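Local structure of superoxide dismutase [FE] (Sulfolobus solfataricus, 1WB7) at residues His37-Gly40 with Phe41-Ala45; Gly58-Gln61 with Thr62-Asp66; Met91-Ser94 with Gly95-Gly98; Phe116-Phe119 with Lys120-Thr124. The protein destroys superoxide radicals by disproportionating them to hydrogen peroxide and oxygen at one iron ion per subunit of a homotetramer. The protein carries 1 engineered substitution. All blocks are in the same frame, centred on the assembly; numbering follows the deposited sequence.

Interaction 1. Residues His37-Gly40 with Phe41-Ala45. Engineered in segment 41-45: Phe41 (natural residue Tyr).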
loop_
_atom_site.group_PDB
_atom_site.type_symbol
_atom_site.label_atom_id
_atom_site.label_comp_id
_atom_site.label_asym_id
_atom_site.label_seq_id
_atom_site.Cartn_x
_atom_site.Cartn_y
_atom_site.Cartn_z
ATOM N N HIS A 37 -14.104 10.149 15.334
ATOM C CA HIS A 37 -12.933 9.746 14.566
ATOM C C HIS A 37 -11.585 10.263 15.081
ATOM O O HIS A 37 -10.685 9.470 15.360
ATOM C CB HIS A 37 -13.128 10.147 13.103
ATOM C CG HIS A 37 -14.228 9.398 12.420
ATOM N ND1 HIS A 37 -14.080 8.104 11.969
ATOM C CD2 HIS A 37 -15.507 9.749 12.142
ATOM C CE1 HIS A 37 -15.219 7.690 11.441
ATOM N NE2 HIS A 37 -16.101 8.669 11.534
ATOM N N HIS A 38 -11.434 11.576 15.218
ATOM C CA HIS A 38 -10.156 12.114 15.687
ATOM C C HIS A 38 -9.794 11.589 17.077
ATOM O O HIS A 38 -8.668 11.147 17.310
ATOM C CB HIS A 38 -10.177 13.647 15.683
ATOM C CG HIS A 38 -8.827 14.271 15.867
ATOM N ND1 HIS A 38 -8.599 15.618 15.677
ATOM C CD2 HIS A 38 -7.637 13.737 16.226
ATOM C CE1 HIS A 38 -7.327 15.885 15.910
ATOM N NE2 HIS A 38 -6.721 14.761 16.245
ATOM N N LYS A 39 -10.746 11.634 18.002
ATOM C CA LYS A 39 -10.496 11.139 19.350
ATOM C C LYS A 39 -10.081 9.666 19.287
ATOM O O LYS A 39 -9.226 9.219 20.051
ATOM C CB LYS A 39 -11.754 11.296 20.206
ATOM C CG LYS A 39 -11.583 10.875 21.662
ATOM C CD LYS A 39 -12.788 11.320 22.484
ATOM C CE LYS A 39 -12.937 12.840 22.441
ATOM N NZ LYS A 39 -14.180 13.343 23.100
ATOM N N GLY A 40 -10.684 8.915 18.368
ATOM C CA GLY A 40 -10.339 7.512 18.232
ATOM C C GLY A 40 -8.875 7.297 17.877
ATOM O O GLY A 40 -8.261 6.318 18.307
ATOM N N PHE A 41 -8.307 8.214 17.098
ATOM C CA PHE A 41 -6.907 8.103 16.688
ATOM C C PHE A 41 -5.956 8.403 17.824
ATOM O O PHE A 41 -4.931 7.744 17.982
ATOM C CB PHE A 41 -6.621 9.035 15.511
ATOM C CG PHE A 41 -7.340 8.650 14.263
ATOM C CD1 PHE A 41 -7.143 7.392 13.699
ATOM C CD2 PHE A 41 -8.250 9.515 13.673
ATOM C CE1 PHE A 41 -7.850 7.000 12.563
ATOM C CE2 PHE A 41 -8.966 9.135 12.540
ATOM C CZ PHE A 41 -8.767 7.878 11.985
ATOM N N VAL A 42 -6.292 9.415 18.615
ATOM C CA VAL A 42 -5.472 9.775 19.755
ATOM C C VAL A 42 -5.430 8.568 20.692
ATOM O O VAL A 42 -4.362 8.146 21.136
ATOM C CB VAL A 42 -6.070 10.984 20.497
ATOM C CG1 VAL A 42 -5.210 11.339 21.708
ATOM C CG2 VAL A 42 -6.171 12.170 19.541
ATOM N N ASN A 43 -6.603 8.006 20.972
ATOM C CA ASN A 43 -6.716 6.846 21.851
ATOM C C ASN A 43 -5.999 5.628 21.281
ATOM O O ASN A 43 -5.295 4.920 21.999
ATOM C CB ASN A 43 -8.194 6.519 22.089
ATOM C CG ASN A 43 -8.882 7.546 22.965
ATOM O OD1 ASN A 43 -10.107 7.551 23.096
ATOM N ND2 ASN A 43 -8.095 8.419 23.579
ATOM N N GLY A 44 -6.184 5.387 19.987
ATOM C CA GLY A 44 -5.539 4.253 19.353
ATOM C C GLY A 44 -4.031 4.380 19.379
ATOM O O GLY A 44 -3.320 3.405 19.621
ATOM N N ALA A 45 -3.534 5.585 19.121
ATOM C CA ALA A 45 -2.099 5.828 19.131
ATOM C C ALA A 45 -1.543 5.604 20.533
ATOM O O ALA A 45 -0.539 4.917 20.716
ATOM C CB ALA A 45 -1.805 7.257 18.669
#
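His37 meets Phe41 one helical turn further on, chiefly through its carbonyl oxygen. His37 O lies 3.0 Å from CD2 of the Phe41 ring, approaching it obliquely, and also accepts a bent hydrogen bond from Phe41 N. Phe41 is an engineered replacement of the natural tyrosine; its CG stands opposite the carbonyl carbon (chi1 -66°), which lays the ring back along the preceding turn, with CE2 4.3 Å from His37 CB. The imidazole of His37 leads away from this turn to stack on the iron ligand His174, and its NE2 is hydrogen-bonded to Tyr177 OH of the second subunit. His38 O accepts a straighter bond from Val42 N and a weak one from Phe41 N. The His38 ring swings forward because CG is anti to the backbone N (chi1 -168°), and its CD2 rests obliquely against Val42 CG2 at 3.9 Å. Both ring nitrogens of His38 are engaged, ND1 with Trp88 and NE2 with His81. Lys39 O receives Asn43 N at 3.0 Å in an almost straight bond (171°), and the two side chains run alongside each other, Lys39 CG 3.9 Å from Asn43 OD1. Gly40 O closes the series by accepting from Gly44 N at 2.8 Å. Apart from the weak one, these i to i+4 bonds belong to the long helix 27-57 of the alpha-hairpin domain, whose inner side here carries Phe41 against the iron ligand His84 and His37 towards the subunit interface, an arrangement of the second shell of the iron site in iron/manganese superoxide dismutases.

Interaction 2. Residues Gly58-Gln61 with Thr62-Asp66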
loop_
_atom_site.group_PDB
_atom_site.type_symbol
_atom_site.label_atom_id
_atom_site.label_comp_id
_atom_site.label_asym_id
_atom_site.label_seq_id
_atom_site.Cartn_x
_atom_site.Cartn_y
_atom_site.Cartn_z
ATOM N N GLY A 58 10.232 -5.004 28.141
ATOM C CA GLY A 58 10.339 -6.443 28.247
ATOM C C GLY A 58 9.184 -7.079 28.993
ATOM O O GLY A 58 9.203 -8.281 29.243
ATOM N N ASP A 59 8.183 -6.288 29.361
ATOM C CA ASP A 59 7.033 -6.834 30.069
ATOM C C ASP A 59 6.248 -7.723 29.111
ATOM O O ASP A 59 5.495 -8.600 29.528
ATOM C CB ASP A 59 6.166 -5.707 30.629
ATOM C CG ASP A 59 6.898 -4.895 31.682
ATOM O OD1 ASP A 59 7.607 -5.509 32.505
ATOM O OD2 ASP A 59 6.765 -3.652 31.698
ATOM N N LEU A 60 6.427 -7.471 27.818
ATOM C CA LEU A 60 5.815 -8.282 26.775
ATOM C C LEU A 60 7.025 -8.953 26.158
ATOM O O LEU A 60 7.820 -8.294 25.494
ATOM C CB LEU A 60 5.132 -7.417 25.718
ATOM C CG LEU A 60 3.747 -6.850 26.019
ATOM C CD1 LEU A 60 3.330 -5.910 24.894
ATOM C CD2 LEU A 60 2.754 -7.994 26.169
ATOM N N GLN A 61 7.190 -10.249 26.389
ATOM C CA GLN A 61 8.342 -10.934 25.829
ATOM C C GLN A 61 8.097 -11.552 24.465
ATOM O O GLN A 61 6.981 -11.536 23.947
ATOM C CB GLN A 61 8.862 -11.997 26.796
ATOM C CG GLN A 61 7.806 -12.873 27.418
ATOM C CD GLN A 61 7.845 -12.817 28.940
ATOM O OE1 GLN A 61 7.256 -13.656 29.620
ATOM N NE2 GLN A 61 8.536 -11.817 29.477
ATOM N N THR A 62 9.170 -12.074 23.882
ATOM C CA THR A 62 9.117 -12.707 22.575
ATOM C C THR A 62 7.930 -13.652 22.489
ATOM O O THR A 62 7.728 -14.483 23.372
ATOM C CB THR A 62 10.402 -13.510 22.314
ATOM O OG1 THR A 62 11.537 -12.677 22.571
ATOM C CG2 THR A 62 10.452 -13.998 20.872
ATOM N N GLY A 63 7.142 -13.516 21.427
ATOM C CA GLY A 63 5.992 -14.384 21.246
ATOM C C GLY A 63 4.723 -13.835 21.858
ATOM O O GLY A 63 3.667 -14.461 21.794
ATOM N N GLN A 64 4.818 -12.655 22.452
ATOM C CA GLN A 64 3.659 -12.043 23.070
ATOM C C GLN A 64 3.270 -10.770 22.358
ATOM O O GLN A 64 2.544 -9.944 22.904
ATOM C CB GLN A 64 3.939 -11.765 24.545
ATOM C CG GLN A 64 4.072 -13.042 25.352
ATOM C CD GLN A 64 4.346 -12.800 26.820
ATOM O OE1 GLN A 64 4.328 -13.731 27.617
ATOM N NE2 GLN A 64 4.608 -11.551 27.182
ATOM N N TYR A 65 3.749 -10.620 21.131
ATOM C CA TYR A 65 3.431 -9.444 20.336
ATOM C C TYR A 65 3.949 -9.630 18.919
ATOM O O TYR A 65 4.857 -10.418 18.676
ATOM C CB TYR A 65 4.065 -8.188 20.954
ATOM C CG TYR A 65 5.576 -8.179 20.903
ATOM C CD1 TYR A 65 6.254 -7.590 19.835
ATOM C CD2 TYR A 65 6.330 -8.774 21.917
ATOM C CE1 TYR A 65 7.653 -7.591 19.779
ATOM C CE2 TYR A 65 7.718 -8.784 21.874
ATOM C CZ TYR A 65 8.376 -8.192 20.801
ATOM O OH TYR A 65 9.755 -8.211 20.755
ATOM N N ASP A 66 3.356 -8.900 17.985
ATOM C CA ASP A 66 3.767 -8.965 16.597
ATOM C C ASP A 66 4.081 -7.523 16.253
ATOM O O ASP A 66 3.187 -6.715 15.996
ATOM C CB ASP A 66 2.628 -9.528 15.763
ATOM C CG ASP A 66 2.195 -10.894 16.249
ATOM O OD1 ASP A 66 2.786 -11.897 15.818
ATOM O OD2 ASP A 66 1.276 -10.965 17.089
#
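The side chains of Gln61 and Gln64 lie alongside each other and point the same way, their amide planes 27° apart. The aliphatic part of Gln61 supplies the touch, with CG 3.5 Å from Gln64 CD. Gln61 reaches this place by a cramped first torsion, its CG set between the backbone N and the carbonyl carbon (chi1 46°), followed by a bend at chi2; Gln64 runs extended beyond CG. On the backbone, Gln61 O accepts the N-H of Gln64 at 2.9 Å from its N, with an N-H...O angle of 135°, and Gln64 CB sits 3.1 Å from the same oxygen. This closes a type II beta turn, Gln61 to Gln64, with Gly63 at positive phi, in the loop that links the two long helices of the alpha-hairpin domain. An alanine in place of Gln64 would probably leave the side chain of Gln61 without its neighbour and free to turn. Tyr65 presents its ring edge to Gln61 O, which lies near the ring plane, 3.5 Å from CD2. Leu60 reaches the same ring atom, CB to Tyr65 CD2 4.2 Å, while Leu60 CD2 comes 3.8 Å from Gln64 O. The far end of the tyrosine belongs to the assembly: Tyr65 OH is hydrogen-bonded to Glu125 of the fourth subunit, while Gly63 O accepts from Arg51 of the third.

Interaction 3. Residues Met91-Ser94 with Gly95-Gly98; sequences MAPS and GKGG
A five-residue turn, Pro93 to Gly97, closed by an i to i+4 bond (an alpha turn), lies in the loop between helix 67-89 of the alpha-hairpin domain and helix 103-113 of the C-terminal domain. The closing hydrogen bond runs from Gly97 N to Pro93 O at 2.7 Å, with the donor tilted 33° from the carbonyl plane. A single beta bridge pairs Ser94 with Gly97, and inside the second half Gly95 N bonds to Gly97 O at 3.0 Å. The glycines suit this path. Gly95 and Gly98 have positive phi, and a side chain on Gly97 would run into the carbonyl of Ala92. Instead, Gly97 CA comes close enough to make a CA-H...O contact of 3.5 Å with Ala92 O. On the side-chain level Ala92 CB packs against Lys96, 4.0 Å from its CB. The lysine begins extended, CG opposite the backbone N (chi1 -165°), and then bends at chi3 and chi4, which curls its end back across the Pro93 ring; there NZ lies 3.8 Å from Pro93 CG. Backbone hydrogen bonds between Ala92 and Val194 and between Gly98 and Val195 attach the two ends of the turn to a later part of the chain. A water bridges the turn, donating to Ser94 O at 2.7 Å and accepting a longer bond from Lys96 N at 3.3 Å.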
loop_
_atom_site.group_PDB
_atom_site.type_symbol
_atom_site.label_atom_id
_atom_site.label_comp_id
_atom_site.label_asym_id
_atom_site.label_seq_id
_atom_site.Cartn_x
_atom_site.Cartn_y
_atom_site.Cartn_z
ATOM N N MET A 91 -9.061 24.886 8.148
ATOM C CA MET A 91 -10.370 25.394 7.769
ATOM C C MET A 91 -10.837 26.477 8.740
ATOM O O MET A 91 -10.299 26.616 9.836
ATOM C CB MET A 91 -11.398 24.258 7.728
ATOM C CG MET A 91 -11.097 23.188 6.696
ATOM S SD MET A 91 -12.401 21.960 6.593
ATOM C CE MET A 91 -12.187 21.119 8.189
ATOM N N ALA A 92 -11.845 27.237 8.326
ATOM C CA ALA A 92 -12.381 28.310 9.152
ATOM C C ALA A 92 -13.766 28.679 8.636
ATOM O O ALA A 92 -14.049 28.530 7.450
ATOM C CB ALA A 92 -11.451 29.531 9.095
ATOM N N PRO A 93 -14.651 29.164 9.521
ATOM C CA PRO A 93 -15.995 29.533 9.062
ATOM C C PRO A 93 -15.924 30.503 7.886
ATOM O O PRO A 93 -14.991 31.304 7.796
ATOM C CB PRO A 93 -16.629 30.156 10.306
ATOM C CG PRO A 93 -15.443 30.674 11.081
ATOM C CD PRO A 93 -14.443 29.557 10.925
ATOM N N SER A 94 -16.893 30.412 6.977
ATOM C CA SER A 94 -16.924 31.287 5.809
ATOM C C SER A 94 -16.680 32.732 6.245
ATOM O O SER A 94 -17.245 33.201 7.234
ATOM C CB SER A 94 -18.268 31.179 5.089
ATOM O OG SER A 94 -18.201 31.839 3.837
ATOM N N GLY A 95 -15.841 33.431 5.493
ATOM C CA GLY A 95 -15.489 34.796 5.833
ATOM C C GLY A 95 -14.026 34.687 6.191
ATOM O O GLY A 95 -13.143 35.066 5.408
ATOM N N LYS A 96 -13.787 34.140 7.376
ATOM C CA LYS A 96 -12.441 33.918 7.859
ATOM C C LYS A 96 -11.847 32.846 6.931
ATOM O O LYS A 96 -10.656 32.861 6.639
ATOM C CB LYS A 96 -12.495 33.431 9.303
ATOM C CG LYS A 96 -11.176 33.503 10.044
ATOM C CD LYS A 96 -11.316 33.015 11.489
ATOM C CE LYS A 96 -12.208 33.931 12.333
ATOM N NZ LYS A 96 -13.637 33.933 11.908
ATOM N N GLY A 97 -12.706 31.934 6.471
ATOM C CA GLY A 97 -12.311 30.870 5.560
ATOM C C GLY A 97 -12.803 31.149 4.145
ATOM O O GLY A 97 -13.691 31.980 3.937
ATOM N N GLY A 98 -12.223 30.462 3.168
ATOM C CA GLY A 98 -12.623 30.659 1.787
ATOM C C GLY A 98 -11.870 31.796 1.126
ATOM O O GLY A 98 -10.957 32.381 1.717
HETATM O O HOH W 1 -16.152 33.966 9.604
#

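Interaction 4. Residues Phe116-Phe119 with Lys120-Thr124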
loop_
_atom_site.group_PDB
_atom_site.type_symbol
_atom_site.label_atom_id
_atom_site.label_comp_id
_atom_site.label_asym_id
_atom_site.label_seq_id
_atom_site.Cartn_x
_atom_site.Cartn_y
_atom_site.Cartn_z
ATOM N N PHE A 116 -4.174 31.274 -9.205
ATOM C CA PHE A 116 -4.885 30.521 -8.191
ATOM C C PHE A 116 -5.973 29.690 -8.881
ATOM O O PHE A 116 -6.189 28.531 -8.529
ATOM C CB PHE A 116 -5.522 31.474 -7.177
ATOM C CG PHE A 116 -6.427 30.787 -6.201
ATOM C CD1 PHE A 116 -5.921 29.849 -5.309
ATOM C CD2 PHE A 116 -7.794 31.042 -6.202
ATOM C CE1 PHE A 116 -6.769 29.169 -4.432
ATOM C CE2 PHE A 116 -8.647 30.367 -5.327
ATOM C CZ PHE A 116 -8.130 29.428 -4.442
ATOM N N ASP A 117 -6.657 30.279 -9.861
ATOM C CA ASP A 117 -7.716 29.569 -10.581
ATOM C C ASP A 117 -7.203 28.268 -11.181
ATOM O O ASP A 117 -7.840 27.217 -11.074
ATOM C CB ASP A 117 -8.281 30.419 -11.722
ATOM C CG ASP A 117 -9.328 31.407 -11.259
ATOM O OD1 ASP A 117 -9.819 31.269 -10.123
ATOM O OD2 ASP A 117 -9.672 32.315 -12.042
ATOM N N ARG A 118 -6.053 28.338 -11.834
ATOM C CA ARG A 118 -5.508 27.143 -12.438
ATOM C C ARG A 118 -5.173 26.148 -11.330
ATOM O O ARG A 118 -5.543 24.978 -11.403
ATOM C CB ARG A 118 -4.272 27.477 -13.269
ATOM C CG ARG A 118 -3.708 26.284 -14.033
ATOM C CD ARG A 118 -4.803 25.518 -14.764
ATOM N NE ARG A 118 -4.267 24.338 -15.437
ATOM C CZ ARG A 118 -4.987 23.267 -15.754
ATOM N NH1 ARG A 118 -6.276 23.223 -15.460
ATOM N NH2 ARG A 118 -4.421 22.237 -16.362
ATOM N N PHE A 119 -4.494 26.621 -10.290
ATOM C CA PHE A 119 -4.141 25.752 -9.173
ATOM C C PHE A 119 -5.374 25.027 -8.627
ATOM O O PHE A 119 -5.347 23.816 -8.411
ATOM C CB PHE A 119 -3.503 26.553 -8.035
ATOM C CG PHE A 119 -3.394 25.775 -6.755
ATOM C CD1 PHE A 119 -2.457 24.758 -6.624
ATOM C CD2 PHE A 119 -4.279 26.012 -5.705
ATOM C CE1 PHE A 119 -2.401 23.979 -5.471
ATOM C CE2 PHE A 119 -4.235 25.244 -4.549
ATOM C CZ PHE A 119 -3.294 24.221 -4.430
ATOM N N LYS A 120 -6.444 25.775 -8.396
ATOM C CA LYS A 120 -7.676 25.194 -7.875
ATOM C C LYS A 120 -8.143 24.045 -8.753
ATOM O O LYS A 120 -8.540 22.999 -8.248
ATOM C CB LYS A 120 -8.782 26.246 -7.811
ATOM C CG LYS A 120 -9.194 26.630 -6.408
ATOM C CD LYS A 120 -10.427 27.533 -6.422
ATOM C CE LYS A 120 -11.658 26.782 -6.909
ATOM N NZ LYS A 120 -12.888 27.633 -6.871
ATOM N N GLN A 121 -8.101 24.253 -10.066
ATOM C CA GLN A 121 -8.517 23.234 -11.022
ATOM C C GLN A 121 -7.683 21.969 -10.901
ATOM O O GLN A 121 -8.220 20.870 -10.777
ATOM C CB GLN A 121 -8.385 23.748 -12.457
ATOM C CG GLN A 121 -9.348 24.840 -12.842
ATOM C CD GLN A 121 -9.264 25.145 -14.321
ATOM O OE1 GLN A 121 -8.195 25.449 -14.842
ATOM N NE2 GLN A 121 -10.396 25.051 -15.009
ATOM N N VAL A 122 -6.366 22.133 -10.950
ATOM C CA VAL A 122 -5.453 21.001 -10.862
ATOM C C VAL A 122 -5.580 20.265 -9.532
ATOM O O VAL A 122 -5.528 19.035 -9.497
ATOM C CB VAL A 122 -3.992 21.454 -11.064
ATOM C CG1 VAL A 122 -3.041 20.280 -10.889
ATOM C CG2 VAL A 122 -3.838 22.055 -12.455
ATOM N N PHE A 123 -5.762 21.009 -8.446
ATOM C CA PHE A 123 -5.890 20.394 -7.127
ATOM C C PHE A 123 -7.191 19.610 -7.030
ATOM O O PHE A 123 -7.222 18.493 -6.522
ATOM C CB PHE A 123 -5.877 21.457 -6.024
ATOM C CG PHE A 123 -5.690 20.887 -4.645
ATOM C CD1 PHE A 123 -4.420 20.543 -4.185
ATOM C CD2 PHE A 123 -6.783 20.659 -3.819
ATOM C CE1 PHE A 123 -4.243 19.979 -2.926
ATOM C CE2 PHE A 123 -6.620 20.093 -2.557
ATOM C CZ PHE A 123 -5.345 19.751 -2.108
ATOM N N THR A 124 -8.267 20.218 -7.505
ATOM C CA THR A 124 -9.577 19.593 -7.474
ATOM C C THR A 124 -9.544 18.319 -8.314
ATOM O O THR A 124 -10.054 17.276 -7.908
ATOM C CB THR A 124 -10.641 20.571 -8.011
ATOM O OG1 THR A 124 -10.704 21.709 -7.143
ATOM C CG2 THR A 124 -12.014 19.916 -8.075
#
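Polar contact between side chains runs from Arg118 to Gln121: NH1 donates to OE1 at 3.0 Å, with the oxygen near the guanidinium plane. Relative to the amide, the donor stands 61° out of the carbonyl plane, and the two flat groups are turned 74° apart. The other guanidinium nitrogens serve the assembly, NE and NH2 bonding to Val56 O and Val55 O of the fourth subunit. A methionine in place of Arg118 would probably leave Gln121 OE1 and the two carbonyls of the fourth subunit without their donors. Backbone bonds from Lys120, Gln121, Val122 and Phe123 N to the carbonyls four residues earlier make this the opening of helix 116-128 in the C-terminal domain, and Thr124 OG1 adds a second donor to Lys120 O at 2.8 Å, from the face opposite to Thr124 N. In van der Waals packing, Val122 CG2 sits over the centre of one guanidinium face, 3.7 Å from Arg118 CZ. Lys120 lays CD obliquely against the Phe116 ring, 3.5 Å from CE2. Phe119 and Phe123 point the same way, both with CG anti to the backbone N, their ring centroids 5.6 Å apart, against Ile149 of the sheet.

From the N terminus the four contacts follow in series; none nests in or crosses another. Interaction 1 lies within helix 27-57 beside the iron site, and interaction 2 turns the chain at that helix's far end into helix 67-89, their centres 24 Å apart. After the second helix, interaction 3 closes the turn in the loop to helix 103-113, and interaction 4 follows on helix 116-128, which packs on the sheet of the C-terminal domain. Interactions 3 and 4 come within about 7 Å at their nearest atoms, whereas interactions 2 and 4 have centres 50 Å apart. Interactions 1, 2 and 4 also reach neighbouring subunits of the tetramer.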